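Local atomic coordinates of N-acetylmuramoyl-L-alanine amidase (Mycobacteroides abscessus, PDB entry 7AGL), a protein that probably hydrolyses the amide bond between N-acetylmuramic acid and L-alanine in cell-wall peptidoglycan, as a zinc-dependent amidase. Residues P125-Q130 / L172-K177; I9-P14 / Y97-V102; V119-P124 / P133-A138. One frame throughout, in Å; residues are numbered along the deposited sequence.

Interaction 1: residues P125-Q130 / L172-K177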
loop_
_atom_site.group_PDB
_atom_site.type_symbol
_atom_site.label_atom_id
_atom_site.label_comp_id
_atom_site.label_asym_id
_atom_site.label_seq_id
_atom_site.Cartn_x
_atom_site.Cartn_y
_atom_site.Cartn_z
ATOM N N PRO A 125 -3.899 17.918 0.217
ATOM C CA PRO A 125 -3.789 17.467 1.611
ATOM C C PRO A 125 -4.923 18.023 2.464
ATOM O O PRO A 125 -5.365 19.157 2.275
ATOM C CB PRO A 125 -2.431 18.025 2.057
ATOM C CG PRO A 125 -2.100 19.104 1.072
ATOM C CD PRO A 125 -2.725 18.693 -0.219
ATOM N N VAL A 126 -5.392 17.218 3.427
ATOM C CA VAL A 126 -6.394 17.719 4.376
ATOM C C VAL A 126 -5.797 18.132 5.719
ATOM O O VAL A 126 -6.529 18.681 6.559
ATOM C CB VAL A 126 -7.536 16.704 4.618
ATOM C CG1 VAL A 126 -8.213 16.325 3.308
ATOM C CG2 VAL A 126 -7.014 15.485 5.306
ATOM N N ASN A 127 -4.509 17.879 5.957
ATOM C CA ASN A 127 -3.816 18.407 7.129
ATOM C C ASN A 127 -2.361 18.670 6.748
ATOM O O ASN A 127 -1.946 18.416 5.614
ATOM C CB ASN A 127 -3.934 17.456 8.317
ATOM C CG ASN A 127 -3.371 16.080 8.016
ATOM O OD1 ASN A 127 -2.377 15.938 7.279
ATOM N ND2 ASN A 127 -4.012 15.048 8.568
ATOM N N ALA A 128 -1.570 19.150 7.718
ATOM C CA ALA A 128 -0.206 19.579 7.402
ATOM C C ALA A 128 0.704 18.394 7.083
ATOM O O ALA A 128 1.567 18.490 6.199
ATOM C CB ALA A 128 0.376 20.403 8.552
ATOM N N VAL A 129 0.540 17.268 7.781
ATOM C CA VAL A 129 1.454 16.157 7.531
ATOM C C VAL A 129 1.223 15.589 6.143
ATOM O O VAL A 129 2.146 15.040 5.529
ATOM C CB VAL A 129 1.326 15.073 8.619
ATOM C CG1 VAL A 129 0.042 14.278 8.451
ATOM C CG2 VAL A 129 2.524 14.136 8.587
ATOM N N GLN A 130 0.007 15.725 5.613
ATOM C CA GLN A 130 -0.268 15.227 4.273
ATOM C C GLN A 130 0.312 16.124 3.184
ATOM O O GLN A 130 0.195 15.785 2.000
ATOM C CB GLN A 130 -1.770 15.064 4.077
ATOM C CG GLN A 130 -2.369 13.936 4.903
ATOM C CD GLN A 130 -3.862 13.852 4.718
ATOM O OE1 GLN A 130 -4.404 14.393 3.755
ATOM N NE2 GLN A 130 -4.537 13.161 5.633
ATOM N N LEU A 172 -7.414 9.897 5.886
ATOM C CA LEU A 172 -7.489 9.807 7.342
ATOM C C LEU A 172 -6.113 9.747 8.011
ATOM O O LEU A 172 -6.039 9.666 9.245
ATOM C CB LEU A 172 -8.311 8.560 7.739
ATOM C CG LEU A 172 -9.786 8.636 7.335
ATOM C CD1 LEU A 172 -10.433 7.252 7.480
ATOM C CD2 LEU A 172 -10.534 9.678 8.181
ATOM N N ALA A 173 -5.028 9.788 7.238
ATOM C CA ALA A 173 -3.695 9.613 7.798
ATOM C C ALA A 173 -3.273 10.822 8.631
ATOM O O ALA A 173 -3.424 11.968 8.197
ATOM C CB ALA A 173 -2.683 9.382 6.674
ATOM N N GLN A 174 -2.744 10.561 9.834
ATOM C CA GLN A 174 -2.144 11.597 10.672
ATOM C C GLN A 174 -0.613 11.568 10.649
ATOM O O GLN A 174 0.028 12.356 11.362
ATOM C CB GLN A 174 -2.662 11.460 12.117
ATOM C CG GLN A 174 -4.181 11.584 12.221
ATOM C CD GLN A 174 -4.672 12.965 11.804
ATOM O OE1 GLN A 174 -4.084 13.981 12.168
ATOM N NE2 GLN A 174 -5.733 12.999 11.015
ATOM N N HIS A 175 -0.018 10.692 9.852
ATOM C CA HIS A 175 1.421 10.501 9.759
ATOM C C HIS A 175 1.754 10.271 8.295
ATOM O O HIS A 175 0.859 9.966 7.501
ATOM C CB HIS A 175 1.870 9.315 10.626
ATOM C CG HIS A 175 1.459 9.468 12.055
ATOM N ND1 HIS A 175 0.229 9.055 12.521
ATOM C CD2 HIS A 175 2.061 10.104 13.086
ATOM C CE1 HIS A 175 0.112 9.380 13.799
ATOM N NE2 HIS A 175 1.213 10.010 14.167
ATOM N N PRO A 176 3.020 10.433 7.899
ATOM C CA PRO A 176 3.351 10.267 6.476
ATOM C C PRO A 176 2.977 8.872 5.993
ATOM O O PRO A 176 3.309 7.857 6.621
ATOM C CB PRO A 176 4.866 10.507 6.430
ATOM C CG PRO A 176 5.146 11.355 7.624
ATOM C CD PRO A 176 4.208 10.830 8.679
ATOM N N LYS A 177 2.266 8.823 4.871
ATOM C CA LYS A 177 1.708 7.561 4.407
ATOM C C LYS A 177 1.663 7.558 2.887
ATOM O O LYS A 177 1.378 8.579 2.265
ATOM C CB LYS A 177 0.295 7.335 4.983
ATOM C CG LYS A 177 -0.367 6.036 4.475
ATOM C CD LYS A 177 -1.747 5.829 5.075
ATOM C CE LYS A 177 -2.338 4.521 4.589
ATOM N NZ LYS A 177 -3.621 4.202 5.324
#

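Interaction 2: residues I9-P14 / Y97-V102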
loop_
_atom_site.group_PDB
_atom_site.type_symbol
_atom_site.label_atom_id
_atom_site.label_comp_id
_atom_site.label_asym_id
_atom_site.label_seq_id
_atom_site.Cartn_x
_atom_site.Cartn_y
_atom_site.Cartn_z
ATOM N N ILE A 9 9.425 3.743 13.825
ATOM C CA ILE A 9 8.190 2.953 13.848
ATOM C C ILE A 9 7.534 3.014 12.477
ATOM O O ILE A 9 7.234 4.107 11.980
ATOM C CB ILE A 9 7.210 3.469 14.919
ATOM C CG1 ILE A 9 7.809 3.312 16.316
ATOM C CG2 ILE A 9 5.882 2.728 14.816
ATOM C CD1 ILE A 9 7.172 4.195 17.341
ATOM N N VAL A 10 7.258 1.844 11.886
ATOM C CA VAL A 10 6.583 1.761 10.594
ATOM C C VAL A 10 5.375 0.836 10.733
ATOM O O VAL A 10 5.501 -0.266 11.291
ATOM C CB VAL A 10 7.533 1.258 9.489
ATOM C CG1 VAL A 10 6.783 1.061 8.159
ATOM C CG2 VAL A 10 8.698 2.247 9.324
ATOM N N VAL A 11 4.209 1.276 10.223
ATOM C CA VAL A 11 3.012 0.429 10.151
ATOM C C VAL A 11 2.780 0.031 8.697
ATOM O O VAL A 11 2.883 0.865 7.777
ATOM C CB VAL A 11 1.749 1.109 10.734
ATOM C CG1 VAL A 11 0.592 0.119 10.785
ATOM C CG2 VAL A 11 2.027 1.657 12.123
ATOM N N LEU A 12 2.469 -1.250 8.492
ATOM C CA LEU A 12 2.304 -1.828 7.161
ATOM C C LEU A 12 0.876 -2.304 6.992
ATOM O O LEU A 12 0.344 -2.986 7.876
ATOM C CB LEU A 12 3.263 -3.008 6.963
ATOM C CG LEU A 12 4.752 -2.682 7.101
ATOM C CD1 LEU A 12 5.586 -3.964 7.096
ATOM C CD2 LEU A 12 5.186 -1.760 5.967
ATOM N N ASP A 13 0.257 -1.969 5.859
ATOM C CA ASP A 13 -1.142 -2.335 5.613
ATOM C C ASP A 13 -1.259 -3.197 4.361
ATOM O O ASP A 13 -1.213 -2.661 3.235
ATOM C CB ASP A 13 -1.991 -1.065 5.469
ATOM C CG ASP A 13 -3.385 -1.350 4.938
ATOM O OD1 ASP A 13 -3.988 -2.322 5.431
ATOM O OD2 ASP A 13 -3.854 -0.591 4.051
ATOM N N PRO A 14 -1.387 -4.552 4.488
ATOM C CA PRO A 14 -1.682 -5.374 3.305
ATOM C C PRO A 14 -3.144 -5.211 2.922
ATOM O O PRO A 14 -4.054 -5.632 3.647
ATOM C CB PRO A 14 -1.355 -6.802 3.777
ATOM C CG PRO A 14 -1.397 -6.767 5.292
ATOM C CD PRO A 14 -1.478 -5.328 5.745
ATOM N N TYR A 97 -0.246 3.952 16.522
ATOM C CA TYR A 97 1.145 3.604 16.802
ATOM C C TYR A 97 2.092 4.804 16.764
ATOM O O TYR A 97 3.301 4.618 16.942
ATOM C CB TYR A 97 1.633 2.540 15.814
ATOM C CG TYR A 97 1.065 1.161 16.065
ATOM C CD1 TYR A 97 1.571 0.364 17.091
ATOM C CD2 TYR A 97 0.029 0.648 15.281
ATOM C CE1 TYR A 97 1.056 -0.899 17.343
ATOM C CE2 TYR A 97 -0.477 -0.629 15.510
ATOM C CZ TYR A 97 0.041 -1.395 16.547
ATOM O OH TYR A 97 -0.457 -2.664 16.798
ATOM N N ASN A 98 1.578 6.023 16.563
ATOM C CA ASN A 98 2.421 7.198 16.341
ATOM C C ASN A 98 3.585 6.903 15.387
ATOM O O ASN A 98 4.741 7.239 15.689
ATOM C CB ASN A 98 2.946 7.724 17.679
ATOM C CG ASN A 98 3.433 9.155 17.588
ATOM O OD1 ASN A 98 3.081 9.882 16.661
ATOM N ND2 ASN A 98 4.243 9.571 18.562
ATOM N N PRO A 99 3.329 6.316 14.222
ATOM C CA PRO A 99 4.432 5.876 13.363
ATOM C C PRO A 99 5.166 7.028 12.691
ATOM O O PRO A 99 4.629 8.113 12.446
ATOM C CB PRO A 99 3.731 5.005 12.319
ATOM C CG PRO A 99 2.370 5.620 12.195
ATOM C CD PRO A 99 2.017 6.059 13.594
ATOM N N ASP A 100 6.421 6.746 12.348
ATOM C CA ASP A 100 7.204 7.668 11.542
ATOM C C ASP A 100 6.830 7.582 10.066
ATOM O O ASP A 100 7.014 8.561 9.329
ATOM C CB ASP A 100 8.689 7.369 11.749
ATOM C CG ASP A 100 9.120 7.583 13.190
ATOM O OD1 ASP A 100 9.148 8.752 13.624
ATOM O OD2 ASP A 100 9.402 6.598 13.903
ATOM N N ALA A 101 6.311 6.431 9.629
ATOM C CA ALA A 101 5.906 6.200 8.242
ATOM C C ALA A 101 4.928 5.030 8.190
ATOM O O ALA A 101 5.022 4.094 8.990
ATOM C CB ALA A 101 7.108 5.923 7.328
ATOM N N VAL A 102 3.983 5.103 7.241
ATOM C CA VAL A 102 2.963 4.084 7.005
ATOM C C VAL A 102 2.976 3.736 5.529
ATOM O O VAL A 102 2.956 4.637 4.690
ATOM C CB VAL A 102 1.556 4.579 7.394
ATOM C CG1 VAL A 102 0.520 3.463 7.119
ATOM C CG2 VAL A 102 1.542 5.030 8.844
#

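Interaction 3: residues V119-P124 / P133-A138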
loop_
_atom_site.group_PDB
_atom_site.type_symbol
_atom_site.label_atom_id
_atom_site.label_comp_id
_atom_site.label_asym_id
_atom_site.label_seq_id
_atom_site.Cartn_x
_atom_site.Cartn_y
_atom_site.Cartn_z
ATOM N N VAL A 119 2.554 5.076 -6.953
ATOM C CA VAL A 119 2.566 5.491 -5.557
ATOM C C VAL A 119 1.466 6.530 -5.389
ATOM O O VAL A 119 1.551 7.633 -5.946
ATOM C CB VAL A 119 3.935 6.065 -5.162
ATOM C CG1 VAL A 119 3.925 6.513 -3.685
ATOM C CG2 VAL A 119 5.060 5.038 -5.437
ATOM N N ASN A 120 0.420 6.163 -4.640
ATOM C CA ASN A 120 -0.720 7.032 -4.399
ATOM C C ASN A 120 -0.509 7.815 -3.115
ATOM O O ASN A 120 -0.020 7.273 -2.119
ATOM C CB ASN A 120 -2.013 6.214 -4.277
ATOM C CG ASN A 120 -2.310 5.419 -5.529
ATOM O OD1 ASN A 120 -2.997 5.904 -6.426
ATOM N ND2 ASN A 120 -1.745 4.209 -5.624
ATOM N N TYR A 121 -0.888 9.091 -3.147
ATOM C CA TYR A 121 -0.754 9.959 -1.987
ATOM C C TYR A 121 -1.909 10.948 -1.958
ATOM O O TYR A 121 -2.541 11.234 -2.981
ATOM C CB TYR A 121 0.596 10.696 -2.006
ATOM C CG TYR A 121 0.719 11.703 -3.126
ATOM C CD1 TYR A 121 1.104 11.306 -4.406
ATOM C CD2 TYR A 121 0.454 13.052 -2.910
ATOM C CE1 TYR A 121 1.204 12.225 -5.438
ATOM C CE2 TYR A 121 0.550 13.977 -3.933
ATOM C CZ TYR A 121 0.925 13.561 -5.193
ATOM O OH TYR A 121 1.026 14.487 -6.212
ATOM N N SER A 122 -2.155 11.501 -0.771
ATOM C CA SER A 122 -3.277 12.412 -0.586
ATOM C C SER A 122 -3.045 13.733 -1.310
ATOM O O SER A 122 -2.034 14.414 -1.098
ATOM C CB SER A 122 -3.511 12.662 0.906
ATOM O OG SER A 122 -4.609 13.545 1.086
ATOM N N ASN A 123 -4.000 14.105 -2.165
ATOM C CA ASN A 123 -3.939 15.393 -2.853
ATOM C C ASN A 123 -5.350 15.858 -3.195
ATOM O O ASN A 123 -6.116 15.080 -3.786
ATOM C CB ASN A 123 -3.096 15.301 -4.126
ATOM C CG ASN A 123 -2.663 16.659 -4.640
ATOM O OD1 ASN A 123 -2.413 17.588 -3.865
ATOM N ND2 ASN A 123 -2.564 16.785 -5.960
ATOM N N PRO A 124 -5.738 17.090 -2.815
ATOM C CA PRO A 124 -4.973 18.019 -1.976
ATOM C C PRO A 124 -4.931 17.535 -0.530
ATOM O O PRO A 124 -5.821 16.795 -0.122
ATOM C CB PRO A 124 -5.756 19.335 -2.102
ATOM C CG PRO A 124 -7.139 18.906 -2.358
ATOM C CD PRO A 124 -7.055 17.643 -3.178
ATOM N N PRO A 133 5.655 16.547 4.077
ATOM C CA PRO A 133 6.183 15.264 4.572
ATOM C C PRO A 133 5.701 14.079 3.773
ATOM O O PRO A 133 6.438 13.096 3.626
ATOM C CB PRO A 133 5.670 15.200 6.017
ATOM C CG PRO A 133 5.509 16.642 6.406
ATOM C CD PRO A 133 5.018 17.322 5.165
ATOM N N THR A 134 4.469 14.137 3.266
ATOM C CA THR A 134 3.876 13.018 2.551
ATOM C C THR A 134 4.235 13.039 1.071
ATOM O O THR A 134 4.534 11.988 0.490
ATOM C CB THR A 134 2.361 13.038 2.761
ATOM O OG1 THR A 134 2.092 12.724 4.138
ATOM C CG2 THR A 134 1.650 12.012 1.859
ATOM N N LEU A 135 4.231 14.222 0.456
ATOM C CA LEU A 135 4.704 14.332 -0.919
ATOM C C LEU A 135 6.157 13.885 -1.033
ATOM O O LEU A 135 6.528 13.195 -1.987
ATOM C CB LEU A 135 4.541 15.772 -1.418
ATOM C CG LEU A 135 4.874 16.021 -2.889
ATOM C CD1 LEU A 135 4.055 15.072 -3.770
ATOM C CD2 LEU A 135 4.606 17.465 -3.253
ATOM N N ARG A 136 7.000 14.278 -0.073
ATOM C CA ARG A 136 8.385 13.808 -0.090
ATOM C C ARG A 136 8.457 12.287 0.035
ATOM O O ARG A 136 9.259 11.643 -0.653
ATOM C CB ARG A 136 9.189 14.491 1.020
ATOM C CG ARG A 136 10.599 13.924 1.237
ATOM C CD ARG A 136 11.440 14.789 2.177
ATOM N NE ARG A 136 10.642 15.450 3.208
ATOM C CZ ARG A 136 10.522 15.031 4.467
ATOM N NH1 ARG A 136 11.163 13.939 4.876
ATOM N NH2 ARG A 136 9.761 15.712 5.323
ATOM N N PHE A 137 7.622 11.692 0.900
ATOM C CA PHE A 137 7.561 10.232 1.004
ATOM C C PHE A 137 7.187 9.614 -0.334
ATOM O O PHE A 137 7.820 8.652 -0.788
ATOM C CB PHE A 137 6.558 9.830 2.097
ATOM C CG PHE A 137 6.664 8.387 2.554
ATOM C CD1 PHE A 137 7.741 7.581 2.187
ATOM C CD2 PHE A 137 5.667 7.838 3.354
ATOM C CE1 PHE A 137 7.819 6.254 2.624
ATOM C CE2 PHE A 137 5.736 6.532 3.788
ATOM C CZ PHE A 137 6.808 5.733 3.425
ATOM N N ALA A 138 6.156 10.164 -0.986
ATOM C CA ALA A 138 5.694 9.612 -2.259
ATOM C C ALA A 138 6.789 9.672 -3.326
ATOM O O ALA A 138 7.038 8.683 -4.023
ATOM C CB ALA A 138 4.449 10.364 -2.732
#

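Interaction 1: residues P125-Q130 / L172-K177
Two side-chain amides, those of Asn127 and Gln130, converge on the backbone oxygen of Ala173. Asn127 also forms an Asx motif within loop 125-130, just ahead of helix 132-147, and the two amide bonds tie this loop to the one leading into strand 177-184. Both donors approach in the carbonyl plane of Ala173, and each keeps the oxygen within a few degrees of its own amide plane. Asn127 ND2 lies 3.2 Å from Ala173 O and Gln130 NE2 3.0 Å from the same atom, the latter on a lone pair; both N-H...O angles are nearly straight, 168°.

Bonds inside 125-130 hold these amides in place. The backbone N of Gln130 gives its hydrogen to Asn127 OD1 at 2.9 Å, which suits the short amide of asparagine: one end closes the turn while the other reaches across. The longer, extended chain of Gln130 carries its amide to several partners: OE1 accepts from Val126 N and bonds to Ser122 OG, while NE2 also reaches Asn171 O.

The apolar part belongs to Val129, whose branches divide the work. CG2, anti to the backbone N, meets the proline ring of Pro176 about crosswise, 3.7 Å from CD. CG1 turns instead to the neighbouring peptide, resting 3.5 Å from Gln174 O.

Interaction 2: residues I9-P14 / Y97-V102
Val11 CG2 is the bump of this contact, and Tyr97 and Pro99 form the hollow that takes it. Val11 CG2 sits 3.8 Å from both Tyr97 CB and Pro99 CB, with the start of the tyrosine ring meeting it obliquely. It reaches them because Val11 CG1 stands anti to the backbone N (chi1 -173°), leaving CG2 beside that N. A beta-branched residue suits a strand position where one branch must fill such a notch. Ile9 uses its branches likewise: Ile9 CG2 nestles against Pro99, 4.0 Å from Pro99 CB, while CD1 extends over the backbone near Tyr97 O. Both methyls, Ile9 CG2 and Val11 CG2, thus lean on the one compact proline.

The backbones behind these side chains, strands 9-14 and 101-108, run side by side as parallel neighbours within the central mixed sheet of the amidase domain, with Val10 opposite Ala101 and Val11 opposite Val102. Val11 N donates to Ala101 O at 3.2 Å. Small Ala101 leaves room for the branched Val10 on one face, where Val10 also packs on helix 197-215; Val11 and Val102 lie on the other, where both touch Glu94 of helix 87-96.

At the start of the pairing, Asp100 grips Ile9 at two points. Its backbone N bonds to Ile9 O at 2.8 Å, and its carboxylate folds back so that OD2 accepts the N-H of Ile9, 2.9 Å from Ile9 N to Asp100 OD2, through its anti lone pair. Asn98, the first residue after helix 87-96 to leave helical angles, has positive phi, which asparagine tolerates better than most residues.

Interaction 3: residues V119-P124 / P133-A138
Strand 119-122 and the helical segment 133-138 run almost exactly antiparallel, at 175°, with their axes 8.5 Å apart at the closest point. The backbones come nearest at Val119 and Ala138, whose CA atoms are 6.1 Å apart. An alanine suits this spot on the helix, since its single methyl lets the strand come close: Ala138 CB lies 4.0 Å from Val119 CG1 and also 3.9 Å from Tyr121 CD1. Val119 directs CG1 to the helix because that branch is anti to the backbone N.

The contact belongs to a beta-alpha-beta unit in which strand 118-122 leads through helix 132-147 to strand 161-164, and the helix packs on the face of the sheet that carries Val119 and Tyr121. Asn120, pointing the other way, instead bonds to Leu179 and Arg164.

Tyr121 makes most of the remaining contact. With CG lodged between its backbone N and carbonyl carbon (chi1 67°), the ring stands beside Leu135, the two side chains pointing the same way. Leu135 CD1 sits over one ring face, toward the CE2 and CZ side, in a CH-pi contact, 4.1 Å from the centroid of the Tyr121 ring and 28° off its normal. The broad aromatic ring thus bridges Leu135 and Ala138. Thr134 adds its methyl, CG2, 4.2 Å from Tyr121 CB, while its hydroxyl bonds instead to Val129 O.

All three interactions gather on the central mixed sheet and its connecting loops. Interaction 2 closes before the other two open, while the segments of interactions 1 and 3 alternate along the chain. The centres of 1 and 3 lie about 9 Å apart, those of 1 and 2 about 13 Å, and those of 2 and 3 about 15 Å. Pro176 O links interaction 1 to Val102 N of interaction 2, Thr134 OG1 and Ser122 OG tie interaction 3 to the loop 125-130, and Phe137 of helix 132-147 packs on Ala101. The loops at this end of the sheet are thereby tied to its strands and to helix 132-147; strand 101-108 also contributes His106 to the zinc site, with His16 and Glu51.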